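Side-chain contacts in L-arabinose ABC transporter, periplasmic L-arabinose-binding protein (Burkholderia thailandensis, PDB 4KZK), which binds beta-D-galactose and probably L-arabinose in the periplasm, probably for delivery to an ABC transporter: residues Q52-F57 against S121-L126; A219-F224 against E251-G256; A175-Q178 against A182-R185. One frame throughout, in Å; residues are numbered along the deposited sequence.

Contact 1: residues Q52-F57 against S121-L126; sequences QDEWRF and SVDDQL. With GAL (beta-D-galactopyranose), chain B.
E54 and D123 bring their carboxylates together from opposite directions, the planes only 14° apart, nearly coplanar. The approach is lopsided. OE2 of E54 lies 2.6 Å from OD2 of D123, and the same OE2 sits 3.1 Å from D123 OD1, while E54 OE1 stands further back. Two acid oxygens this near each other would suggest that one group holds a proton, although the model does not settle which. E54 reaches D123 with an extended chain (chi2 -175°), which carries its carboxylate straight off the helix toward the strand end. Beside the acid pair, V122 places CG2 3.6 Å from E54 OE2, a methyl flanking the buried oxygen.

OD1 of D123 also accepts from galactose O6, over 2.6 Å, and takes further hydrogen bonds from W50 and H294. The next residue, D124, accepts a bond from galactose O1 on its OD1, again 2.6 Å long, and pairs through OD2 with K44. E54 thus stands in the second shell behind a first-shell sugar ligand.

The fold is the two-lobed, LacI-like type I periplasmic binding protein, with the sugar in the cleft between the lobes. Helix 49-65 meets the C-terminal end of strand 118-122 here. V122 packs on strands 38-43 and 94-98, and E54 also touches F41 and, on helix 291-308, H294.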
loop_
_atom_site.group_PDB
_atom_site.type_symbol
_atom_site.label_atom_id
_atom_site.label_comp_id
_atom_site.label_asym_id
_atom_site.label_seq_id
_atom_site.Cartn_x
_atom_site.Cartn_y
_atom_site.Cartn_z
ATOM N N GLN A 52 -6.868 2.074 -8.493
ATOM C CA GLN A 52 -7.588 1.750 -9.724
ATOM C C GLN A 52 -8.163 0.326 -9.632
ATOM O O GLN A 52 -9.290 0.051 -10.085
ATOM C CB GLN A 52 -6.681 1.921 -10.960
ATOM C CG GLN A 52 -6.243 3.374 -11.219
ATOM C CD GLN A 52 -7.376 4.315 -11.613
ATOM O OE1 GLN A 52 -8.438 3.876 -12.046
ATOM N NE2 GLN A 52 -7.154 5.621 -11.458
ATOM N N ASP A 53 -7.414 -0.591 -9.030
ATOM C CA ASP A 53 -7.890 -1.962 -8.871
ATOM C C ASP A 53 -9.035 -2.038 -7.878
ATOM O O ASP A 53 -10.013 -2.757 -8.117
ATOM C CB ASP A 53 -6.776 -2.905 -8.407
ATOM C CG ASP A 53 -5.705 -3.133 -9.456
ATOM O OD1 ASP A 53 -5.940 -2.908 -10.667
ATOM O OD2 ASP A 53 -4.613 -3.582 -9.072
ATOM N N GLU A 54 -8.927 -1.317 -6.764
ATOM C CA GLU A 54 -10.069 -1.236 -5.835
ATOM C C GLU A 54 -11.305 -0.757 -6.559
ATOM O O GLU A 54 -12.383 -1.351 -6.393
ATOM C CB GLU A 54 -9.742 -0.289 -4.683
ATOM C CG GLU A 54 -8.813 -0.901 -3.660
ATOM C CD GLU A 54 -8.590 0.009 -2.467
ATOM O OE1 GLU A 54 -8.938 1.192 -2.539
ATOM O OE2 GLU A 54 -8.044 -0.480 -1.441
ATOM N N TRP A 55 -11.165 0.312 -7.343
ATOM C CA TRP A 55 -12.297 0.878 -8.105
ATOM C C TRP A 55 -12.920 -0.105 -9.085
ATOM O O TRP A 55 -14.148 -0.142 -9.216
ATOM C CB TRP A 55 -11.889 2.145 -8.849
ATOM C CG TRP A 55 -11.945 3.425 -8.022
ATOM C CD1 TRP A 55 -12.634 3.623 -6.853
ATOM C CD2 TRP A 55 -11.373 4.688 -8.366
ATOM N NE1 TRP A 55 -12.497 4.923 -6.439
ATOM C CE2 TRP A 55 -11.723 5.599 -7.348
ATOM C CE3 TRP A 55 -10.600 5.138 -9.436
ATOM C CZ2 TRP A 55 -11.335 6.924 -7.377
ATOM C CZ3 TRP A 55 -10.201 6.458 -9.453
ATOM C CH2 TRP A 55 -10.572 7.340 -8.442
ATOM N N ARG A 56 -12.094 -0.876 -9.778
ATOM C CA ARG A 56 -12.596 -1.816 -10.776
ATOM C C ARG A 56 -13.447 -2.879 -10.077
ATOM O O ARG A 56 -14.515 -3.268 -10.580
ATOM C CB ARG A 56 -11.431 -2.456 -11.551
ATOM C CG ARG A 56 -11.829 -3.620 -12.441
ATOM C CD ARG A 56 -10.693 -4.020 -13.364
ATOM N NE ARG A 56 -9.507 -4.545 -12.674
ATOM C CZ ARG A 56 -9.195 -5.847 -12.538
ATOM N NH1 ARG A 56 -9.989 -6.811 -12.999
ATOM N NH2 ARG A 56 -8.068 -6.190 -11.910
ATOM N N PHE A 57 -12.997 -3.350 -8.921
ATOM C CA PHE A 57 -13.756 -4.359 -8.171
ATOM C C PHE A 57 -14.973 -3.785 -7.453
ATOM O O PHE A 57 -16.017 -4.462 -7.345
ATOM C CB PHE A 57 -12.834 -5.146 -7.243
ATOM C CG PHE A 57 -11.988 -6.116 -7.985
ATOM C CD1 PHE A 57 -12.584 -7.220 -8.572
ATOM C CD2 PHE A 57 -10.633 -5.920 -8.167
ATOM C CE1 PHE A 57 -11.839 -8.124 -9.293
ATOM C CE2 PHE A 57 -9.877 -6.835 -8.903
ATOM C CZ PHE A 57 -10.491 -7.941 -9.462
ATOM N N SER A 121 -13.610 2.884 6.207
ATOM C CA SER A 121 -12.249 3.167 5.719
ATOM C C SER A 121 -11.635 1.935 5.083
ATOM O O SER A 121 -11.974 0.785 5.416
ATOM C CB SER A 121 -11.352 3.687 6.846
ATOM O OG SER A 121 -11.304 2.760 7.888
ATOM N N VAL A 122 -10.726 2.181 4.154
ATOM C CA VAL A 122 -9.976 1.109 3.500
ATOM C C VAL A 122 -8.515 1.542 3.432
ATOM O O VAL A 122 -8.215 2.722 3.192
ATOM C CB VAL A 122 -10.596 0.740 2.125
ATOM C CG1 VAL A 122 -10.485 1.871 1.124
ATOM C CG2 VAL A 122 -10.009 -0.553 1.594
ATOM N N ASP A 123 -7.634 0.567 3.661
ATOM C CA ASP A 123 -6.172 0.679 3.602
ATOM C C ASP A 123 -5.576 1.420 4.774
ATOM O O ASP A 123 -4.839 0.834 5.538
ATOM C CB ASP A 123 -5.705 1.261 2.269
ATOM C CG ASP A 123 -6.313 0.531 1.110
ATOM O OD1 ASP A 123 -6.089 -0.704 1.018
ATOM O OD2 ASP A 123 -7.058 1.138 0.324
ATOM N N ASP A 124 -5.930 2.691 4.922
ATOM C CA ASP A 124 -5.329 3.579 5.888
ATOM C C ASP A 124 -6.378 3.941 6.922
ATOM O O ASP A 124 -7.333 4.651 6.626
ATOM C CB ASP A 124 -4.788 4.827 5.225
ATOM C CG ASP A 124 -3.713 4.554 4.166
ATOM O OD1 ASP A 124 -3.369 3.371 3.952
ATOM O OD2 ASP A 124 -3.230 5.544 3.561
ATOM N N GLN A 125 -6.187 3.465 8.151
ATOM C CA GLN A 125 -7.207 3.588 9.189
ATOM C C GLN A 125 -7.269 4.997 9.755
ATOM O O GLN A 125 -6.245 5.576 10.114
ATOM C CB GLN A 125 -6.955 2.559 10.313
ATOM C CG GLN A 125 -8.120 2.426 11.282
ATOM C CD GLN A 125 -7.902 1.321 12.308
ATOM O OE1 GLN A 125 -6.754 0.916 12.586
ATOM N NE2 GLN A 125 -8.993 0.819 12.864
ATOM N N LEU A 126 -8.483 5.540 9.862
ATOM C CA LEU A 126 -8.672 6.897 10.374
ATOM C C LEU A 126 -8.382 6.928 11.886
ATOM O O LEU A 126 -8.665 5.953 12.597
ATOM C CB LEU A 126 -10.096 7.378 10.076
ATOM C CG LEU A 126 -10.494 7.489 8.596
ATOM C CD1 LEU A 126 -11.969 7.850 8.486
ATOM C CD2 LEU A 126 -9.640 8.497 7.870
HETATM C C1 GAL B . -1.961 2.054 1.121
HETATM C C2 GAL B . -0.935 2.256 0.009
HETATM C C3 GAL B . -1.372 1.428 -1.207
HETATM C C4 GAL B . -1.593 -0.023 -0.790
HETATM C C5 GAL B . -2.613 -0.068 0.334
HETATM C C6 GAL B . -2.832 -1.487 0.839
HETATM O O1 GAL B . -1.475 2.727 2.266
HETATM O O2 GAL B . -0.894 3.628 -0.310
HETATM O O3 GAL B . -0.416 1.518 -2.270
HETATM O O4 GAL B . -0.379 -0.631 -0.421
HETATM O O5 GAL B . -2.099 0.676 1.430
HETATM O O6 GAL B . -3.783 -1.506 1.891
#

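Contact 2: residues A219-F224 against E251-G256; sequences AANIAF and EGRGIG
I255 sets its CD1 over one face of the F224 ring, 3.8 Å from the ring centroid and 20° off the normal: a CH-pi contact displaced toward CD1 and CE1 of the phenyl. Next to it R253 runs past the same phenylalanine and on to N221. Its chain bends at chi3 (82°), which turns the guanidinium so that one face lies over F224 C and NH2 gives N221 OD1 a weak hydrogen bond of 3.5 Å. The amide oxygen lies in the guanidinium plane, at its edge, yet the two planes are 60° apart.

What positions these groups is the way helix 240-252 ends. G254, with positive phi, is the C-prime residue of a Schellman motif in which I255 N bonds to G250 O and G254 N to E251 O, and the turn sends R253 and I255 toward helix 213-226. Further out, F224 makes an edge-to-face contact with W233 and packs on L172 and A249, while M260 touches both F224 and I255.

Chemically, the apolar CH-pi packing is probably the firmer part of this junction between helix 213-226 and the end of helix 240-252, the arginine-amide bond at the more exposed margin being long and weak.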
loop_
_atom_site.group_PDB
_atom_site.type_symbol
_atom_site.label_atom_id
_atom_site.label_comp_id
_atom_site.label_asym_id
_atom_site.label_seq_id
_atom_site.Cartn_x
_atom_site.Cartn_y
_atom_site.Cartn_z
ATOM N N ALA A 219 14.543 10.336 -1.491
ATOM C CA ALA A 219 15.104 9.820 -0.253
ATOM C C ALA A 219 16.197 8.787 -0.500
ATOM O O ALA A 219 17.192 8.753 0.204
ATOM C CB ALA A 219 14.008 9.241 0.610
ATOM N N ALA A 220 16.015 7.935 -1.502
ATOM C CA ALA A 220 17.021 6.898 -1.788
ATOM C C ALA A 220 18.334 7.526 -2.232
ATOM O O ALA A 220 19.397 7.108 -1.782
ATOM C CB ALA A 220 16.510 5.905 -2.823
ATOM N N ASN A 221 18.255 8.541 -3.090
ATOM C CA ASN A 221 19.451 9.201 -3.590
ATOM C C ASN A 221 20.251 9.830 -2.456
ATOM O O ASN A 221 21.481 9.759 -2.460
ATOM C CB ASN A 221 19.103 10.230 -4.660
ATOM C CG ASN A 221 19.072 9.621 -6.044
ATOM O OD1 ASN A 221 19.880 8.740 -6.353
ATOM N ND2 ASN A 221 18.150 10.076 -6.883
ATOM N N ILE A 222 19.553 10.409 -1.483
ATOM C CA ILE A 222 20.228 10.963 -0.311
ATOM C C ILE A 222 20.984 9.865 0.442
ATOM O O ILE A 222 22.132 10.050 0.851
ATOM C CB ILE A 222 19.248 11.700 0.632
ATOM C CG1 ILE A 222 18.777 12.996 -0.031
ATOM C CG2 ILE A 222 19.901 11.989 1.989
ATOM C CD1 ILE A 222 17.669 13.729 0.697
ATOM N N ALA A 223 20.345 8.714 0.602
ATOM C CA ALA A 223 20.948 7.601 1.324
ATOM C C ALA A 223 22.136 6.998 0.577
ATOM O O ALA A 223 23.164 6.678 1.185
ATOM C CB ALA A 223 19.902 6.525 1.580
ATOM N N PHE A 224 21.986 6.792 -0.734
ATOM C CA PHE A 224 23.087 6.213 -1.517
ATOM C C PHE A 224 24.314 7.102 -1.466
ATOM O O PHE A 224 25.442 6.613 -1.349
ATOM C CB PHE A 224 22.685 5.991 -2.971
ATOM C CG PHE A 224 21.663 4.908 -3.173
ATOM C CD1 PHE A 224 21.800 3.675 -2.543
ATOM C CD2 PHE A 224 20.570 5.103 -4.026
ATOM C CE1 PHE A 224 20.867 2.672 -2.726
ATOM C CE2 PHE A 224 19.631 4.088 -4.214
ATOM C CZ PHE A 224 19.788 2.870 -3.562
ATOM N N GLU A 251 19.714 2.723 -9.990
ATOM C CA GLU A 251 20.151 2.626 -11.372
ATOM C C GLU A 251 20.958 3.855 -11.797
ATOM O O GLU A 251 21.998 3.738 -12.487
ATOM C CB GLU A 251 18.957 2.415 -12.300
ATOM C CG GLU A 251 18.311 1.041 -12.151
ATOM C CD GLU A 251 16.947 0.966 -12.805
ATOM O OE1 GLU A 251 16.493 1.990 -13.358
ATOM O OE2 GLU A 251 16.337 -0.113 -12.772
ATOM N N GLY A 252 20.498 5.029 -11.371
ATOM C CA GLY A 252 21.182 6.289 -11.657
ATOM C C GLY A 252 22.572 6.392 -11.043
ATOM O O GLY A 252 23.382 7.196 -11.489
ATOM N N ARG A 253 22.833 5.583 -10.016
ATOM C CA ARG A 253 24.133 5.543 -9.331
ATOM C C ARG A 253 24.970 4.286 -9.577
ATOM O O ARG A 253 25.864 3.975 -8.778
ATOM C CB ARG A 253 23.898 5.597 -7.837
ATOM C CG ARG A 253 22.961 6.673 -7.374
ATOM C CD ARG A 253 23.194 6.835 -5.903
ATOM N NE ARG A 253 24.357 7.676 -5.632
ATOM C CZ ARG A 253 24.287 8.976 -5.357
ATOM N NH1 ARG A 253 25.398 9.658 -5.123
ATOM N NH2 ARG A 253 23.104 9.591 -5.300
ATOM N N GLY A 254 24.674 3.544 -10.632
ATOM C CA GLY A 254 25.433 2.344 -10.943
ATOM C C GLY A 254 25.150 1.148 -10.057
ATOM O O GLY A 254 25.946 0.221 -10.021
ATOM N N ILE A 255 24.022 1.164 -9.350
ATOM C CA ILE A 255 23.561 0.014 -8.570
ATOM C C ILE A 255 22.417 -0.618 -9.345
ATOM O O ILE A 255 21.247 -0.236 -9.179
ATOM C CB ILE A 255 23.040 0.424 -7.181
ATOM C CG1 ILE A 255 24.075 1.278 -6.445
ATOM C CG2 ILE A 255 22.705 -0.813 -6.355
ATOM C CD1 ILE A 255 23.482 2.090 -5.321
ATOM N N GLY A 256 22.767 -1.580 -10.188
ATOM C CA GLY A 256 21.795 -2.250 -11.034
ATOM C C GLY A 256 21.337 -3.578 -10.482
ATOM O O GLY A 256 21.562 -3.896 -9.320
#

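Contact 3: residues A175-Q178 against A182-R185; sequences AYDQ and ARER. With GAL (beta-D-galactopyranose), chain B.
A182 brings its methyl against the backbone carbonyl of Y176: CB lies 3.5 Å from Y176 O, with the CB of Y176 4.3 Å away. The tyrosine ring takes no part, because it leads away from the helix, where it rests on A211 and E208 and takes Q178 CG over one face.

At the next residue pair, D177 and R183 cross at about a right angle without pairing. OD1 of the aspartate meets the aliphatic part of the arginine, 3.8 Å from R183 CG. R183 begins extended, CG opposite its backbone N (chi1 -172°), then bends at chi3, and its guanidinium leads away from the aspartate: NE is 6.2 Å from D177 OD1. The salt bridge of D177 OD1 goes instead to R173.

A water bound to the loop reaches the helix by a weak bond to A182 O. Its other bonds are on the loop side: it accepts from Y176 N and donates to D177 OD1 at 2.6 Å.

R185 leaves the same helix in another direction. Its chain, extended from CG to NE, spans the distance to the sugar, and the guanidinium arrives edge-on: NH1 donates to galactose O4 and NH2 to the ring oxygen O5, each over 2.9 Å. T181 OG1 also bonds NH2 and S238 O bonds NH1, which fixes how the group is turned.

Chemically, the loop is held to the start of helix 180-195 by the apolar contacts of A182 and of R183 CG, with a weak water bridge, rather than by an ion pair, while R185 offers two N-H donors to O4 and O5 in a pocket where D48, D123, D124 and K44 bind the sugar as well.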
loop_
_atom_site.group_PDB
_atom_site.type_symbol
_atom_site.label_atom_id
_atom_site.label_comp_id
_atom_site.label_asym_id
_atom_site.label_seq_id
_atom_site.Cartn_x
_atom_site.Cartn_y
_atom_site.Cartn_z
ATOM N N ALA A 175 11.192 5.089 4.374
ATOM C CA ALA A 175 10.357 5.260 5.554
ATOM C C ALA A 175 9.321 6.359 5.403
ATOM O O ALA A 175 9.614 7.466 4.927
ATOM C CB ALA A 175 11.228 5.562 6.752
ATOM N N TYR A 176 8.110 6.055 5.841
ATOM C CA TYR A 176 7.059 7.052 5.958
ATOM C C TYR A 176 6.356 6.726 7.273
ATOM O O TYR A 176 5.178 6.330 7.305
ATOM C CB TYR A 176 6.125 7.017 4.760
ATOM C CG TYR A 176 5.216 8.208 4.665
ATOM C CD1 TYR A 176 5.699 9.443 4.265
ATOM C CD2 TYR A 176 3.851 8.091 4.879
ATOM C CE1 TYR A 176 4.867 10.533 4.128
ATOM C CE2 TYR A 176 3.007 9.188 4.748
ATOM C CZ TYR A 176 3.523 10.411 4.372
ATOM O OH TYR A 176 2.710 11.517 4.236
ATOM N N ASP A 177 7.130 6.877 8.343
ATOM C CA ASP A 177 6.757 6.358 9.653
ATOM C C ASP A 177 5.578 7.070 10.308
ATOM O O ASP A 177 5.025 6.562 11.286
ATOM C CB ASP A 177 7.955 6.374 10.608
ATOM C CG ASP A 177 8.975 5.281 10.299
ATOM O OD1 ASP A 177 8.734 4.410 9.445
ATOM O OD2 ASP A 177 10.036 5.267 10.939
ATOM N N GLN A 178 5.179 8.220 9.768
ATOM C CA GLN A 178 4.008 8.927 10.293
ATOM C C GLN A 178 2.687 8.180 10.040
ATOM O O GLN A 178 1.672 8.471 10.684
ATOM C CB GLN A 178 3.929 10.318 9.694
ATOM C CG GLN A 178 3.612 10.310 8.206
ATOM C CD GLN A 178 3.871 11.642 7.555
ATOM O OE1 GLN A 178 5.028 12.023 7.287
ATOM N NE2 GLN A 178 2.800 12.348 7.252
ATOM N N ALA A 182 2.310 2.024 7.090
ATOM C CA ALA A 182 3.611 2.094 6.432
ATOM C C ALA A 182 4.752 1.730 7.374
ATOM O O ALA A 182 5.670 1.008 6.996
ATOM C CB ALA A 182 3.838 3.484 5.829
ATOM N N ARG A 183 4.714 2.250 8.601
ATOM C CA ARG A 183 5.706 1.925 9.602
ATOM C C ARG A 183 5.736 0.424 9.874
ATOM O O ARG A 183 6.796 -0.172 9.973
ATOM C CB ARG A 183 5.436 2.684 10.904
ATOM C CG ARG A 183 6.548 2.541 11.945
ATOM C CD ARG A 183 6.156 3.040 13.336
ATOM N NE ARG A 183 5.177 2.148 13.970
ATOM C CZ ARG A 183 5.459 0.948 14.495
ATOM N NH1 ARG A 183 6.711 0.467 14.524
ATOM N NH2 ARG A 183 4.483 0.216 15.018
ATOM N N GLU A 184 4.567 -0.198 9.981
ATOM C CA GLU A 184 4.518 -1.628 10.305
ATOM C C GLU A 184 5.094 -2.494 9.174
ATOM O O GLU A 184 5.798 -3.492 9.434
ATOM C CB GLU A 184 3.084 -2.048 10.628
ATOM C CG GLU A 184 2.565 -1.455 11.934
ATOM C CD GLU A 184 1.046 -1.477 12.061
ATOM O OE1 GLU A 184 0.373 -2.211 11.303
ATOM O OE2 GLU A 184 0.518 -0.764 12.949
ATOM N N ARG A 185 4.826 -2.106 7.926
ATOM C CA ARG A 185 5.353 -2.817 6.761
ATOM C C ARG A 185 6.864 -2.802 6.765
ATOM O O ARG A 185 7.484 -3.840 6.527
ATOM C CB ARG A 185 4.855 -2.187 5.455
ATOM C CG ARG A 185 3.369 -2.317 5.253
ATOM C CD ARG A 185 2.847 -1.368 4.193
ATOM N NE ARG A 185 1.420 -1.134 4.370
ATOM C CZ ARG A 185 0.578 -0.812 3.379
ATOM N NH1 ARG A 185 1.027 -0.707 2.138
ATOM N NH2 ARG A 185 -0.708 -0.583 3.628
HETATM C C1 GAL B . -1.961 2.054 1.121
HETATM C C2 GAL B . -0.935 2.256 0.009
HETATM C C3 GAL B . -1.372 1.428 -1.207
HETATM C C4 GAL B . -1.593 -0.023 -0.790
HETATM C C5 GAL B . -2.613 -0.068 0.334
HETATM C C6 GAL B . -2.832 -1.487 0.839
HETATM O O1 GAL B . -1.475 2.727 2.266
HETATM O O2 GAL B . -0.894 3.628 -0.310
HETATM O O3 GAL B . -0.416 1.518 -2.270
HETATM O O4 GAL B . -0.379 -0.631 -0.421
HETATM O O5 GAL B . -2.099 0.676 1.430
HETATM O O6 GAL B . -3.783 -1.506 1.891
HETATM O O HOH W 1 7.777 3.420 7.189
#

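From the N terminus, helix 49-65 comes first, and contact 1 closes when strand 118-122 runs out beside it, a loop of 63 intervening residues within the first lobe. Contact 3 follows at 175-178 and 182-185, a short local closure where strand 170-175 passes into helix 180-195. Contact 2 comes last, joining helix 213-226 to the end of helix 240-252 across 26 residues. The three run in series; none nests or crosses. Contacts 1 and 3 both touch the galactose, from the two sides of the cleft, with nearest atoms about 5 Å apart. Contact 2 lies away from the sugar, about 31 Å from contact 1 between centres.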